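Local coordinates for protein gamma-glutamyltranspeptidase (Streptomyces lincolnensis, PDB 6J3A) that probably acts as a gamma-glutamyltranspeptidase-type enzyme of the N-terminal nucleophile hydrolase clan, related to LmbA, at residues P294-S298 and A299-H303; D504-D507 and Q508-H512; D528-G531 and A532-P536; V580-P583 and W584-G587. All coordinates share one frame; numbering follows the deposited sequence.

Interaction 1: residues P294-S298 and A299-H303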
ATOM      1  N   PRO A 294     -18.874 -25.806   9.898  1.00 39.25           N
ATOM      2  CA  PRO A 294     -17.780 -26.178  10.790  1.00 38.67           C
ATOM      3  C   PRO A 294     -16.918 -24.973  11.166  1.00 38.94           C
ATOM      4  O   PRO A 294     -17.093 -23.869  10.625  1.00 36.95           O
ATOM      5  CB  PRO A 294     -16.967 -27.198   9.975  1.00 38.33           C
ATOM      6  CG  PRO A 294     -17.849 -27.632   8.861  1.00 38.43           C
ATOM      7  CD  PRO A 294     -18.765 -26.480   8.589  1.00 38.53           C
ATOM      8  N   GLU A 295     -16.018 -25.207  12.117  1.00 40.26           N
ATOM      9  CA  GLU A 295     -15.055 -24.212  12.584  1.00 41.30           C
ATOM     10  C   GLU A 295     -14.383 -23.555  11.389  1.00 39.91           C
ATOM     11  O   GLU A 295     -13.861 -24.246  10.510  1.00 39.20           O
ATOM     12  CB  GLU A 295     -13.991 -24.903  13.454  1.00 45.08           C
ATOM     13  CG  GLU A 295     -12.780 -24.044  13.864  1.00 47.74           C
ATOM     14  CD  GLU A 295     -12.790 -23.573  15.314  1.00 50.11           C
ATOM     15  OE1 GLU A 295     -11.756 -23.000  15.735  1.00 50.69           O
ATOM     16  OE2 GLU A 295     -13.810 -23.755  16.034  1.00 51.33           O
ATOM     17  N   TYR A 296     -14.385 -22.227  11.361  1.00 38.14           N
ATOM     18  CA  TYR A 296     -13.665 -21.501  10.322  1.00 37.95           C
ATOM     19  C   TYR A 296     -12.184 -21.928  10.262  1.00 37.33           C
ATOM     20  O   TYR A 296     -11.517 -22.054  11.286  1.00 37.10           O
ATOM     21  CB  TYR A 296     -13.772 -19.988  10.537  1.00 37.22           C
ATOM     22  CG  TYR A 296     -12.808 -19.204   9.670  1.00 35.79           C
ATOM     23  CD1 TYR A 296     -13.107 -18.922   8.336  1.00 35.24           C
ATOM     24  CD2 TYR A 296     -11.584 -18.767  10.180  1.00 35.69           C
ATOM     25  CE1 TYR A 296     -12.220 -18.212   7.537  1.00 34.63           C
ATOM     26  CE2 TYR A 296     -10.685 -18.062   9.392  1.00 35.70           C
ATOM     27  CZ  TYR A 296     -11.001 -17.784   8.071  1.00 35.56           C
ATOM     28  OH  TYR A 296     -10.090 -17.086   7.300  1.00 34.40           O
ATOM     29  N   GLY A 297     -11.692 -22.156   9.051  1.00 37.43           N
ATOM     30  CA  GLY A 297     -10.299 -22.549   8.815  1.00 36.49           C
ATOM     31  C   GLY A 297      -9.923 -23.986   9.141  1.00 36.54           C
ATOM     32  O   GLY A 297      -8.762 -24.372   8.976  1.00 38.04           O
ATOM     33  N   SER A 298     -10.887 -24.788   9.584  1.00 36.76           N
ATOM     34  CA  SER A 298     -10.615 -26.170   9.969  1.00 37.07           C
ATOM     35  C   SER A 298     -10.613 -27.075   8.740  1.00 36.58           C
ATOM     36  O   SER A 298     -11.020 -26.665   7.654  1.00 35.85           O
ATOM     37  CB  SER A 298     -11.641 -26.642  10.999  1.00 37.24           C
ATOM     38  OG  SER A 298     -12.929 -26.748  10.427  1.00 36.52           O
ATOM     39  N   ALA A 299     -10.130 -28.297   8.927  1.00 36.82           N
ATOM     40  CA  ALA A 299     -10.105 -29.306   7.872  1.00 37.20           C
ATOM     41  C   ALA A 299     -11.523 -29.558   7.323  1.00 37.64           C
ATOM     42  O   ALA A 299     -11.755 -29.455   6.113  1.00 35.63           O
ATOM     43  CB  ALA A 299      -9.491 -30.598   8.404  1.00 37.39           C
ATOM     44  N   ASP A 300     -12.457 -29.848   8.231  1.00 38.38           N
ATOM     45  CA  ASP A 300     -13.886 -30.040   7.903  1.00 38.99           C
ATOM     46  C   ASP A 300     -14.480 -28.863   7.105  1.00 38.59           C
ATOM     47  O   ASP A 300     -15.284 -29.072   6.200  1.00 41.44           O
ATOM     48  CB  ASP A 300     -14.727 -30.260   9.182  1.00 40.14           C
ATOM     49  CG  ASP A 300     -14.348 -31.542   9.945  1.00 41.10           C
ATOM     50  OD1 ASP A 300     -13.725 -32.440   9.345  1.00 40.63           O
ATOM     51  OD2 ASP A 300     -14.675 -31.644  11.153  1.00 41.32           O
ATOM     52  N   TYR A 301     -14.084 -27.637   7.454  1.00 36.46           N
ATOM     53  CA  TYR A 301     -14.500 -26.412   6.747  1.00 33.70           C
ATOM     54  C   TYR A 301     -13.997 -26.380   5.310  1.00 32.81           C
ATOM     55  O   TYR A 301     -14.742 -26.063   4.400  1.00 32.51           O
ATOM     56  CB  TYR A 301     -13.978 -25.193   7.505  1.00 33.23           C
ATOM     57  CG  TYR A 301     -14.185 -23.817   6.868  1.00 32.73           C
ATOM     58  CD1 TYR A 301     -15.387 -23.121   7.017  1.00 31.46           C
ATOM     59  CD2 TYR A 301     -13.152 -23.187   6.169  1.00 32.15           C
ATOM     60  CE1 TYR A 301     -15.558 -21.854   6.473  1.00 30.61           C
ATOM     61  CE2 TYR A 301     -13.319 -21.922   5.620  1.00 31.36           C
ATOM     62  CZ  TYR A 301     -14.521 -21.260   5.775  1.00 31.07           C
ATOM     63  OH  TYR A 301     -14.679 -20.005   5.225  1.00 31.68           O
ATOM     64  N   VAL A 302     -12.726 -26.701   5.121  1.00 32.04           N
ATOM     65  CA  VAL A 302     -12.129 -26.752   3.785  1.00 31.75           C
ATOM     66  C   VAL A 302     -12.784 -27.836   2.936  1.00 31.65           C
ATOM     67  O   VAL A 302     -13.337 -27.533   1.876  1.00 30.91           O
ATOM     68  CB  VAL A 302     -10.602 -26.987   3.865  1.00 31.40           C
ATOM     69  CG1 VAL A 302      -9.996 -27.296   2.497  1.00 31.80           C
ATOM     70  CG2 VAL A 302      -9.929 -25.768   4.454  1.00 30.80           C
ATOM     71  N   HIS A 303     -12.700 -29.082   3.416  1.00 32.13           N
ATOM     72  CA  HIS A 303     -13.343 -30.253   2.780  1.00 33.09           C
ATOM     73  C   HIS A 303     -14.767 -29.957   2.311  1.00 32.23           C
ATOM     74  O   HIS A 303     -15.106 -30.175   1.151  1.00 31.11           O
ATOM     75  CB  HIS A 303     -13.377 -31.460   3.740  1.00 34.07           C
ATOM     76  CG  HIS A 303     -14.110 -32.645   3.187  1.00 34.51           C
ATOM     77  ND1 HIS A 303     -13.524 -33.544   2.324  1.00 35.62           N
ATOM     78  CD2 HIS A 303     -15.391 -33.056   3.343  1.00 35.36           C
ATOM     79  CE1 HIS A 303     -14.408 -34.462   1.978  1.00 36.48           C
ATOM     80  NE2 HIS A 303     -15.550 -34.188   2.582  1.00 36.01           N
TER
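Ser298 O accepts the backbone N-H of Val302 at 3.1 Å, which closes the first turn of helix 299-319 directly after a type II beta turn from Glu295 to Ser298. The motif is a helix N-cap, with Ser298 OG accepting a weak bond from Tyr301 N at 3.3 Å. The same hydroxyl donates to Glu295 O over 2.7 Å, and Ser298 N reaches that carbonyl too, giving it two donors. OG can face both the turn and the helix because it sits between its own backbone N and carbonyl carbon (chi1 68°). Beyond the cap the contact is aromatic. The Tyr301 ring lies against the turn, and Tyr296 CA stands over its face, 4.2 Å from the centroid, in a CH-pi contact. The Tyr296 ring adds an offset edge-to-face pairing, its plane turned 63° from that of Tyr301, while its phenol is bonded to Arg520. Both tyrosines also pack on Leu519 of helix 506-519. On the outer side Pro294 CB meets Asp300 CB at 3.9 Å, and the Asp300 carboxylate forms a salt bridge with Arg574. At the far end of the tyrosine pair, Tyr301 OH lies near the plane of the Tyr296 ring, 3.6 Å from CD1 of Tyr296.

Interaction 2: residues D504-D507 and Q508-H512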
ATOM      1  N   ASP A 504     -10.716 -20.084 -13.684  1.00 29.85           N
ATOM      2  CA  ASP A 504     -11.616 -21.002 -12.976  1.00 30.80           C
ATOM      3  C   ASP A 504     -11.460 -20.960 -11.460  1.00 30.84           C
ATOM      4  O   ASP A 504     -12.277 -21.532 -10.735  1.00 31.93           O
ATOM      5  CB  ASP A 504     -11.428 -22.434 -13.485  1.00 30.63           C
ATOM      6  CG  ASP A 504     -11.863 -22.590 -14.920  1.00 30.68           C
ATOM      7  OD1 ASP A 504     -12.947 -22.088 -15.285  1.00 31.45           O
ATOM      8  OD2 ASP A 504     -11.109 -23.203 -15.695  1.00 31.13           O
ATOM      9  N   GLN A 505     -10.422 -20.288 -10.984  1.00 31.29           N
ATOM     10  CA  GLN A 505     -10.252 -20.050  -9.554  1.00 31.77           C
ATOM     11  C   GLN A 505     -10.990 -18.802  -9.034  1.00 30.64           C
ATOM     12  O   GLN A 505     -11.174 -18.685  -7.821  1.00 30.79           O
ATOM     13  CB  GLN A 505      -8.764 -19.967  -9.199  1.00 32.87           C
ATOM     14  CG  GLN A 505      -7.968 -21.236  -9.489  1.00 33.57           C
ATOM     15  CD  GLN A 505      -7.434 -21.318 -10.919  1.00 33.78           C
ATOM     16  OE1 GLN A 505      -6.436 -20.688 -11.258  1.00 33.02           O
ATOM     17  NE2 GLN A 505      -8.092 -22.112 -11.756  1.00 34.95           N
ATOM     18  N   GLN A 506     -11.424 -17.900  -9.928  1.00 29.05           N
ATOM     19  CA  GLN A 506     -12.019 -16.602  -9.539  1.00 28.13           C
ATOM     20  C   GLN A 506     -13.106 -16.697  -8.468  1.00 27.92           C
ATOM     21  O   GLN A 506     -12.994 -16.067  -7.415  1.00 27.42           O
ATOM     22  CB  GLN A 506     -12.611 -15.878 -10.751  1.00 27.77           C
ATOM     23  CG  GLN A 506     -11.599 -15.221 -11.666  1.00 27.40           C
ATOM     24  CD  GLN A 506     -12.167 -14.047 -12.446  1.00 28.07           C
ATOM     25  OE1 GLN A 506     -11.777 -13.806 -13.595  1.00 30.22           O
ATOM     26  NE2 GLN A 506     -13.064 -13.296 -11.825  1.00 26.15           N
ATOM     27  N   ASP A 507     -14.152 -17.472  -8.753  1.00 27.55           N
ATOM     28  CA  ASP A 507     -15.246 -17.666  -7.796  1.00 28.02           C
ATOM     29  C   ASP A 507     -15.044 -18.844  -6.832  1.00 28.93           C
ATOM     30  O   ASP A 507     -15.994 -19.253  -6.159  1.00 30.59           O
ATOM     31  CB  ASP A 507     -16.597 -17.814  -8.512  1.00 27.99           C
ATOM     32  CG  ASP A 507     -17.272 -16.482  -8.794  1.00 27.39           C
ATOM     33  OD1 ASP A 507     -17.015 -15.481  -8.088  1.00 26.27           O
ATOM     34  OD2 ASP A 507     -18.093 -16.458  -9.734  1.00 26.55           O
ATOM     35  N   GLN A 508     -13.838 -19.401  -6.775  1.00 27.74           N
ATOM     36  CA  GLN A 508     -13.448 -20.255  -5.654  1.00 28.20           C
ATOM     37  C   GLN A 508     -12.789 -19.353  -4.611  1.00 28.64           C
ATOM     38  O   GLN A 508     -13.172 -19.306  -3.431  1.00 28.49           O
ATOM     39  CB  GLN A 508     -12.476 -21.349  -6.102  1.00 27.86           C
ATOM     40  CG  GLN A 508     -12.946 -22.177  -7.290  1.00 27.76           C
ATOM     41  CD  GLN A 508     -12.061 -23.394  -7.525  1.00 28.48           C
ATOM     42  OE1 GLN A 508     -11.852 -24.207  -6.614  1.00 28.79           O
ATOM     43  NE2 GLN A 508     -11.528 -23.527  -8.747  1.00 27.56           N
ATOM     44  N   TRP A 509     -11.797 -18.614  -5.075  1.00 29.33           N
ATOM     45  CA  TRP A 509     -11.037 -17.727  -4.220  1.00 29.90           C
ATOM     46  C   TRP A 509     -11.933 -16.682  -3.574  1.00 29.95           C
ATOM     47  O   TRP A 509     -11.810 -16.417  -2.381  1.00 31.21           O
ATOM     48  CB  TRP A 509      -9.923 -17.056  -5.027  1.00 29.20           C
ATOM     49  CG  TRP A 509      -8.769 -17.963  -5.386  1.00 28.10           C
ATOM     50  CD1 TRP A 509      -8.365 -19.114  -4.744  1.00 27.75           C
ATOM     51  CD2 TRP A 509      -7.835 -17.750  -6.443  1.00 28.06           C
ATOM     52  NE1 TRP A 509      -7.256 -19.643  -5.370  1.00 27.53           N
ATOM     53  CE2 TRP A 509      -6.902 -18.818  -6.406  1.00 27.53           C
ATOM     54  CE3 TRP A 509      -7.698 -16.757  -7.432  1.00 27.83           C
ATOM     55  CZ2 TRP A 509      -5.857 -18.924  -7.322  1.00 27.32           C
ATOM     56  CZ3 TRP A 509      -6.654 -16.852  -8.328  1.00 27.05           C
ATOM     57  CH2 TRP A 509      -5.748 -17.935  -8.274  1.00 27.79           C
ATOM     58  N   GLN A 510     -12.842 -16.119  -4.364  1.00 29.51           N
ATOM     59  CA  GLN A 510     -13.800 -15.144  -3.857  1.00 29.54           C
ATOM     60  C   GLN A 510     -14.744 -15.737  -2.822  1.00 30.87           C
ATOM     61  O   GLN A 510     -15.046 -15.075  -1.830  1.00 31.76           O
ATOM     62  CB  GLN A 510     -14.617 -14.522  -4.990  1.00 28.62           C
ATOM     63  CG  GLN A 510     -13.911 -13.390  -5.690  1.00 27.88           C
ATOM     64  CD  GLN A 510     -14.643 -12.928  -6.928  1.00 28.63           C
ATOM     65  OE1 GLN A 510     -14.606 -13.591  -7.981  1.00 29.84           O
ATOM     66  NE2 GLN A 510     -15.311 -11.779  -6.821  1.00 27.31           N
ATOM     67  N   LEU A 511     -15.225 -16.961  -3.056  1.00 31.51           N
ATOM     68  CA  LEU A 511     -16.054 -17.640  -2.059  1.00 31.29           C
ATOM     69  C   LEU A 511     -15.301 -17.775  -0.741  1.00 29.76           C
ATOM     70  O   LEU A 511     -15.852 -17.479   0.314  1.00 28.31           O
ATOM     71  CB  LEU A 511     -16.517 -19.026  -2.509  1.00 32.50           C
ATOM     72  CG  LEU A 511     -17.405 -19.648  -1.406  1.00 33.80           C
ATOM     73  CD1 LEU A 511     -18.869 -19.342  -1.653  1.00 34.27           C
ATOM     74  CD2 LEU A 511     -17.163 -21.135  -1.226  1.00 34.30           C
ATOM     75  N   HIS A 512     -14.047 -18.213  -0.806  1.00 28.75           N
ATOM     76  CA  HIS A 512     -13.260 -18.386   0.423  1.00 27.78           C
ATOM     77  C   HIS A 512     -13.095 -17.028   1.114  1.00 26.88           C
ATOM     78  O   HIS A 512     -13.354 -16.889   2.318  1.00 26.90           O
ATOM     79  CB  HIS A 512     -11.905 -19.057   0.148  1.00 27.43           C
ATOM     80  CG  HIS A 512     -11.997 -20.246  -0.759  1.00 26.43           C
ATOM     81  ND1 HIS A 512     -13.126 -21.027  -0.836  1.00 26.19           N
ATOM     82  CD2 HIS A 512     -11.118 -20.769  -1.645  1.00 25.45           C
ATOM     83  CE1 HIS A 512     -12.934 -21.985  -1.725  1.00 25.75           C
ATOM     84  NE2 HIS A 512     -11.723 -21.850  -2.230  1.00 25.06           N
TER
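Gln508 reaches back to Asp504 at the start of helix 506-519, which probably belongs to the helical layers of the alpha-beta-beta-alpha sandwich known from N-terminal nucleophile hydrolases. With CG beside its backbone N (chi1 -52°) and the chain extended beyond, Gln508 NE2 donates to Asp504 O at 2.9 Å. The bond is nearly straight and lies in the plane of the amide, yet it meets the carbonyl from above its plane. The other end of this amide, OE1, accepts from Asn540 N, so the buried group is held at both ends. Gln508 N donates to Gln505 O at 3.0 Å, and Trp509 N reaches Gln505 O at 2.8 Å, approaching nearly along the C=O axis. The indole runs alongside the glutamine: Gln505 CB stands over the six-membered ring of Trp509, 3.4 Å from its centroid and only 7° off the normal, a close CH-pi contact. Trp509 NE1 bonds to Glu586. Gln510 N follows the helical pattern with Gln506 O at 3.1 Å. Gln510 CB lies 4.0 Å from Asp507 OD1, in a carboxylate held by Lys272 and Thr484. Leu511 brings CB to 3.7 Å from Asp507 O and packs on Gln285. His512, whose ring stacks with Trp538, ends the run with its backbone N bonded to Gln508 O at 3.0 Å.

Interaction 3: residues D528-G531 and A532-P536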
ATOM      1  N   ASP A 528     -12.504  -7.431   8.473  1.00 27.20           N
ATOM      2  CA  ASP A 528     -11.114  -7.868   8.380  1.00 26.49           C
ATOM      3  C   ASP A 528     -10.776  -8.233   6.915  1.00 26.86           C
ATOM      4  O   ASP A 528     -10.488  -9.398   6.585  1.00 27.61           O
ATOM      5  CB  ASP A 528     -10.889  -9.046   9.332  1.00 26.48           C
ATOM      6  CG  ASP A 528      -9.432  -9.482   9.412  1.00 27.57           C
ATOM      7  OD1 ASP A 528      -8.536  -8.687   9.046  1.00 28.72           O
ATOM      8  OD2 ASP A 528      -9.182 -10.634   9.844  1.00 27.64           O
ATOM      9  N   LEU A 529     -10.806  -7.219   6.051  1.00 25.57           N
ATOM     10  CA  LEU A 529     -10.584  -7.397   4.623  1.00 25.40           C
ATOM     11  C   LEU A 529      -9.208  -7.997   4.346  1.00 25.35           C
ATOM     12  O   LEU A 529      -9.114  -9.057   3.725  1.00 25.96           O
ATOM     13  CB  LEU A 529     -10.711  -6.061   3.869  1.00 25.59           C
ATOM     14  CG  LEU A 529     -12.040  -5.290   3.931  1.00 26.19           C
ATOM     15  CD1 LEU A 529     -11.979  -4.031   3.067  1.00 26.34           C
ATOM     16  CD2 LEU A 529     -13.228  -6.155   3.503  1.00 25.76           C
ATOM     17  N   GLN A 530      -8.153  -7.332   4.817  1.00 24.01           N
ATOM     18  CA  GLN A 530      -6.785  -7.776   4.517  1.00 24.09           C
ATOM     19  C   GLN A 530      -6.416  -9.110   5.185  1.00 24.14           C
ATOM     20  O   GLN A 530      -5.689  -9.907   4.600  1.00 23.76           O
ATOM     21  CB  GLN A 530      -5.754  -6.697   4.866  1.00 23.53           C
ATOM     22  CG  GLN A 530      -4.332  -7.001   4.403  1.00 22.94           C
ATOM     23  CD  GLN A 530      -4.162  -6.969   2.898  1.00 22.50           C
ATOM     24  OE1 GLN A 530      -4.522  -5.985   2.242  1.00 21.53           O
ATOM     25  NE2 GLN A 530      -3.581  -8.034   2.340  1.00 21.46           N
ATOM     26  N   GLY A 531      -6.913  -9.350   6.393  1.00 24.40           N
ATOM     27  CA  GLY A 531      -6.692 -10.628   7.065  1.00 25.08           C
ATOM     28  C   GLY A 531      -7.337 -11.768   6.296  1.00 26.29           C
ATOM     29  O   GLY A 531      -6.812 -12.891   6.271  1.00 26.18           O
ATOM     30  N   ALA A 532      -8.480 -11.474   5.671  1.00 27.07           N
ATOM     31  CA  ALA A 532      -9.169 -12.438   4.811  1.00 27.59           C
ATOM     32  C   ALA A 532      -8.373 -12.699   3.532  1.00 28.50           C
ATOM     33  O   ALA A 532      -8.225 -13.841   3.117  1.00 29.71           O
ATOM     34  CB  ALA A 532     -10.574 -11.962   4.481  1.00 27.27           C
ATOM     35  N   ILE A 533      -7.839 -11.639   2.931  1.00 28.40           N
ATOM     36  CA  ILE A 533      -6.985 -11.760   1.748  1.00 27.81           C
ATOM     37  C   ILE A 533      -5.681 -12.505   2.031  1.00 28.58           C
ATOM     38  O   ILE A 533      -5.319 -13.409   1.282  1.00 28.28           O
ATOM     39  CB  ILE A 533      -6.654 -10.378   1.162  1.00 27.29           C
ATOM     40  CG1 ILE A 533      -7.929  -9.766   0.557  1.00 26.51           C
ATOM     41  CG2 ILE A 533      -5.553 -10.495   0.114  1.00 27.25           C
ATOM     42  CD1 ILE A 533      -7.775  -8.382  -0.032  1.00 26.18           C
ATOM     43  N   ASP A 534      -4.964 -12.075   3.073  1.00 29.57           N
ATOM     44  CA  ASP A 534      -3.748 -12.758   3.557  1.00 29.12           C
ATOM     45  C   ASP A 534      -3.995 -14.228   3.842  1.00 28.80           C
ATOM     46  O   ASP A 534      -3.124 -15.049   3.585  1.00 29.45           O
ATOM     47  CB  ASP A 534      -3.204 -12.120   4.846  1.00 29.90           C
ATOM     48  CG  ASP A 534      -2.367 -10.862   4.601  1.00 30.35           C
ATOM     49  OD1 ASP A 534      -2.445 -10.240   3.515  1.00 29.67           O
ATOM     50  OD2 ASP A 534      -1.634 -10.485   5.540  1.00 30.97           O
ATOM     51  N   ALA A 535      -5.177 -14.562   4.364  1.00 28.37           N
ATOM     52  CA  ALA A 535      -5.481 -15.941   4.750  1.00 27.03           C
ATOM     53  C   ALA A 535      -5.058 -16.946   3.669  1.00 26.89           C
ATOM     54  O   ALA A 535      -5.247 -16.687   2.467  1.00 26.17           O
ATOM     55  CB  ALA A 535      -6.958 -16.102   5.063  1.00 26.14           C
ATOM     56  N   PRO A 536      -4.473 -18.087   4.090  1.00 26.87           N
ATOM     57  CA  PRO A 536      -4.209 -19.166   3.152  1.00 26.90           C
ATOM     58  C   PRO A 536      -5.447 -19.491   2.338  1.00 27.03           C
ATOM     59  O   PRO A 536      -6.530 -19.680   2.904  1.00 27.74           O
ATOM     60  CB  PRO A 536      -3.824 -20.343   4.059  1.00 27.07           C
ATOM     61  CG  PRO A 536      -3.231 -19.701   5.259  1.00 27.06           C
ATOM     62  CD  PRO A 536      -4.014 -18.428   5.451  1.00 27.00           C
TER
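Gln530 and Asp534 join their side chains along one face of the short helix 529-534, which Asp528 caps at its N-terminus. The backbone bonds come first. Ala532 N binds Asp528 O, Ile533 N binds Leu529 O at 3.0 Å, and Asp534 N binds Gln530 O at 2.7 Å; a weak bond from Ala535 N to Gly531 O finishes the series as the chain leaves helical geometry. The capping bond is also weak, Gly531 N to Asp528 OD1 at 3.2 Å, while OD2 of Asp528 forms a salt bridge with Arg520. A CB on Gly531 would collide with OD1.

Among the side-chain polar bonds, Gln530 NE2 donates to Asp534 OD1 at 2.7 Å. A bend at chi2 (69°) brings the glutamine amide round to the aspartate. The oxygen lies in the amide plane, but the donor stands 36° out of the carboxylate plane, the two flat groups being turned 67° apart. NE2 also binds Ala605 O, and OD2 of Asp534 accepts from Thr4 N, which ties the chain's beginning to this helix. With an alanine here, Asp534 OD1 and Ala605 O would probably each lose the amide donor they share, and the carboxylate would keep Thr4 N on its other oxygen.

Apolar contacts join the helix to its neighbours. Ala532 and Ile533 pack on Phe513 of helix 506-519, whereas Leu529 and Ile533 meet Ala604 of strand 601-605. Beside the polar pair, Ile533 CG2 lies 3.9 Å from Gln530 NE2.

Interaction 4: residues V580-P583 and W584-G587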
ATOM      1  N   VAL A 580       0.652 -29.212  -2.984  1.00 38.91           N
ATOM      2  CA  VAL A 580       1.062 -28.120  -2.079  1.00 38.91           C
ATOM      3  C   VAL A 580       1.808 -27.029  -2.868  1.00 36.12           C
ATOM      4  O   VAL A 580       3.000 -27.151  -3.131  1.00 34.81           O
ATOM      5  CB  VAL A 580       1.934 -28.635  -0.899  1.00 40.04           C
ATOM      6  CG1 VAL A 580       2.262 -27.515   0.080  1.00 39.99           C
ATOM      7  CG2 VAL A 580       1.210 -29.737  -0.141  1.00 40.43           C
ATOM      8  N   GLY A 581       1.087 -25.967  -3.226  1.00 34.49           N
ATOM      9  CA  GLY A 581       1.649 -24.857  -3.990  1.00 34.09           C
ATOM     10  C   GLY A 581       2.472 -23.920  -3.123  1.00 34.08           C
ATOM     11  O   GLY A 581       2.536 -24.099  -1.899  1.00 32.94           O
ATOM     12  N   PRO A 582       3.095 -22.898  -3.742  1.00 33.52           N
ATOM     13  CA  PRO A 582       3.948 -22.011  -2.958  1.00 34.29           C
ATOM     14  C   PRO A 582       3.166 -21.174  -1.939  1.00 34.93           C
ATOM     15  O   PRO A 582       1.979 -20.902  -2.156  1.00 34.45           O
ATOM     16  CB  PRO A 582       4.605 -21.103  -4.013  1.00 33.89           C
ATOM     17  CG  PRO A 582       4.349 -21.753  -5.318  1.00 33.88           C
ATOM     18  CD  PRO A 582       3.068 -22.510  -5.159  1.00 33.51           C
ATOM     19  N   PRO A 583       3.839 -20.742  -0.855  1.00 34.94           N
ATOM     20  CA  PRO A 583       3.180 -20.080   0.274  1.00 34.64           C
ATOM     21  C   PRO A 583       2.294 -18.903  -0.126  1.00 33.38           C
ATOM     22  O   PRO A 583       1.206 -18.743   0.417  1.00 33.50           O
ATOM     23  CB  PRO A 583       4.351 -19.560   1.126  1.00 35.20           C
ATOM     24  CG  PRO A 583       5.586 -20.183   0.585  1.00 35.31           C
ATOM     25  CD  PRO A 583       5.303 -20.554  -0.827  1.00 35.19           C
ATOM     26  N   TRP A 584       2.772 -18.094  -1.068  1.00 31.60           N
ATOM     27  CA  TRP A 584       2.076 -16.875  -1.480  1.00 30.89           C
ATOM     28  C   TRP A 584       1.726 -16.939  -2.960  1.00 29.88           C
ATOM     29  O   TRP A 584       2.317 -16.225  -3.771  1.00 30.84           O
ATOM     30  CB  TRP A 584       2.962 -15.660  -1.178  1.00 30.89           C
ATOM     31  CG  TRP A 584       3.200 -15.456   0.286  1.00 30.43           C
ATOM     32  CD1 TRP A 584       4.290 -15.852   0.996  1.00 30.50           C
ATOM     33  CD2 TRP A 584       2.316 -14.820   1.221  1.00 30.10           C
ATOM     34  NE1 TRP A 584       4.151 -15.493   2.321  1.00 30.63           N
ATOM     35  CE2 TRP A 584       2.949 -14.859   2.486  1.00 30.08           C
ATOM     36  CE3 TRP A 584       1.054 -14.222   1.113  1.00 29.83           C
ATOM     37  CZ2 TRP A 584       2.368 -14.321   3.634  1.00 30.85           C
ATOM     38  CZ3 TRP A 584       0.470 -13.686   2.251  1.00 30.67           C
ATOM     39  CH2 TRP A 584       1.131 -13.735   3.499  1.00 31.01           C
ATOM     40  N   SER A 585       0.749 -17.790  -3.280  1.00 28.73           N
ATOM     41  CA  SER A 585       0.418 -18.196  -4.671  1.00 27.51           C
ATOM     42  C   SER A 585      -1.067 -18.263  -5.067  1.00 27.57           C
ATOM     43  O   SER A 585      -1.363 -18.326  -6.262  1.00 26.79           O
ATOM     44  CB  SER A 585       1.006 -19.582  -4.943  1.00 26.65           C
ATOM     45  OG  SER A 585       0.443 -20.549  -4.063  1.00 25.57           O
ATOM     46  N   GLU A 586      -1.988 -18.249  -4.099  1.00 27.77           N
ATOM     47  CA  GLU A 586      -3.430 -18.444  -4.347  1.00 26.85           C
ATOM     48  C   GLU A 586      -4.193 -17.150  -4.095  1.00 25.98           C
ATOM     49  O   GLU A 586      -4.259 -16.685  -2.966  1.00 25.96           O
ATOM     50  CB  GLU A 586      -3.998 -19.537  -3.437  1.00 27.00           C
ATOM     51  CG  GLU A 586      -3.433 -20.930  -3.670  1.00 27.43           C
ATOM     52  CD  GLU A 586      -3.932 -21.550  -4.952  1.00 27.88           C
ATOM     53  OE1 GLU A 586      -3.094 -22.114  -5.702  1.00 28.70           O
ATOM     54  OE2 GLU A 586      -5.161 -21.455  -5.202  1.00 26.26           O
ATOM     55  N   GLY A 587      -4.745 -16.574  -5.155  1.00 25.87           N
ATOM     56  CA  GLY A 587      -5.648 -15.429  -5.072  1.00 26.98           C
ATOM     57  C   GLY A 587      -4.961 -14.127  -5.400  1.00 27.67           C
ATOM     58  O   GLY A 587      -3.838 -13.902  -4.949  1.00 28.14           O
TER
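Pro582 and Ser585 bracket a tight bend that follows strand 577-581, their CA atoms 5.5 Å apart. Between them Pro583 takes helix-like backbone angles and Trp584 a more extended conformation. Pro582 O lies 3.1 Å from Trp584 N, but at an angle too poor for a hydrogen bond. The backbone N-H groups of Ser585 and Glu586 turn instead to the carboxylate of Glu560.

What closes the bend is a side chain: Ser585 OG donates to Pro582 O at 2.5 Å, a very short bond whose exact length deserves caution. A chi1 of 62° swings the Ser585 hydroxyl back toward Pro582. The bend, closed by this side-chain-to-backbone bond, leads from strand 577-581, an edge strand of a small mixed sheet within this chain, whose Gly581 makes backbone hydrogen bonds with Val559, towards strand 590-594.

Trp584 carries contacts to other parts of the protein. Pro583 O lies over one face of the indole, and Pro583 CB touches CD1 of Trp584 at 3.7 Å. Arg562 makes a cation-pi contact with the ring and also bonds to Pro583 O, while Phe2 of the second subunit stacks on the indole. Were the indole replaced by an alanine, Arg562 would probably lose its aromatic partner and Phe2 of the second subunit its stacking surface. The ring of Pro582 lies against the serine, with its CD 3.6 Å from CB of Ser585.

Interactions 2 and 3 are buried, interaction 1 is partly so, and interaction 4 lies at the surface beside the second subunit. Helix 506-519 unites the set: it carries interaction 2, while the tyrosines of interaction 1 and the alanine and isoleucine of interaction 3 pack on it. Direct touches complete the row. Tyr296 OH meets Ala535 CB, Asp534 O approaches the ring of Trp584, and a probable hydrogen bond links Trp509 NE1 to Glu586 OE2. Chemistry follows place: amide side chains grip buried carbonyl and carboxylate oxygens in interactions 2 and 3, and N-caps begin the helices of interactions 1 and 3, whereas prolines, a serine and an intersubunit aromatic stack shape interaction 4.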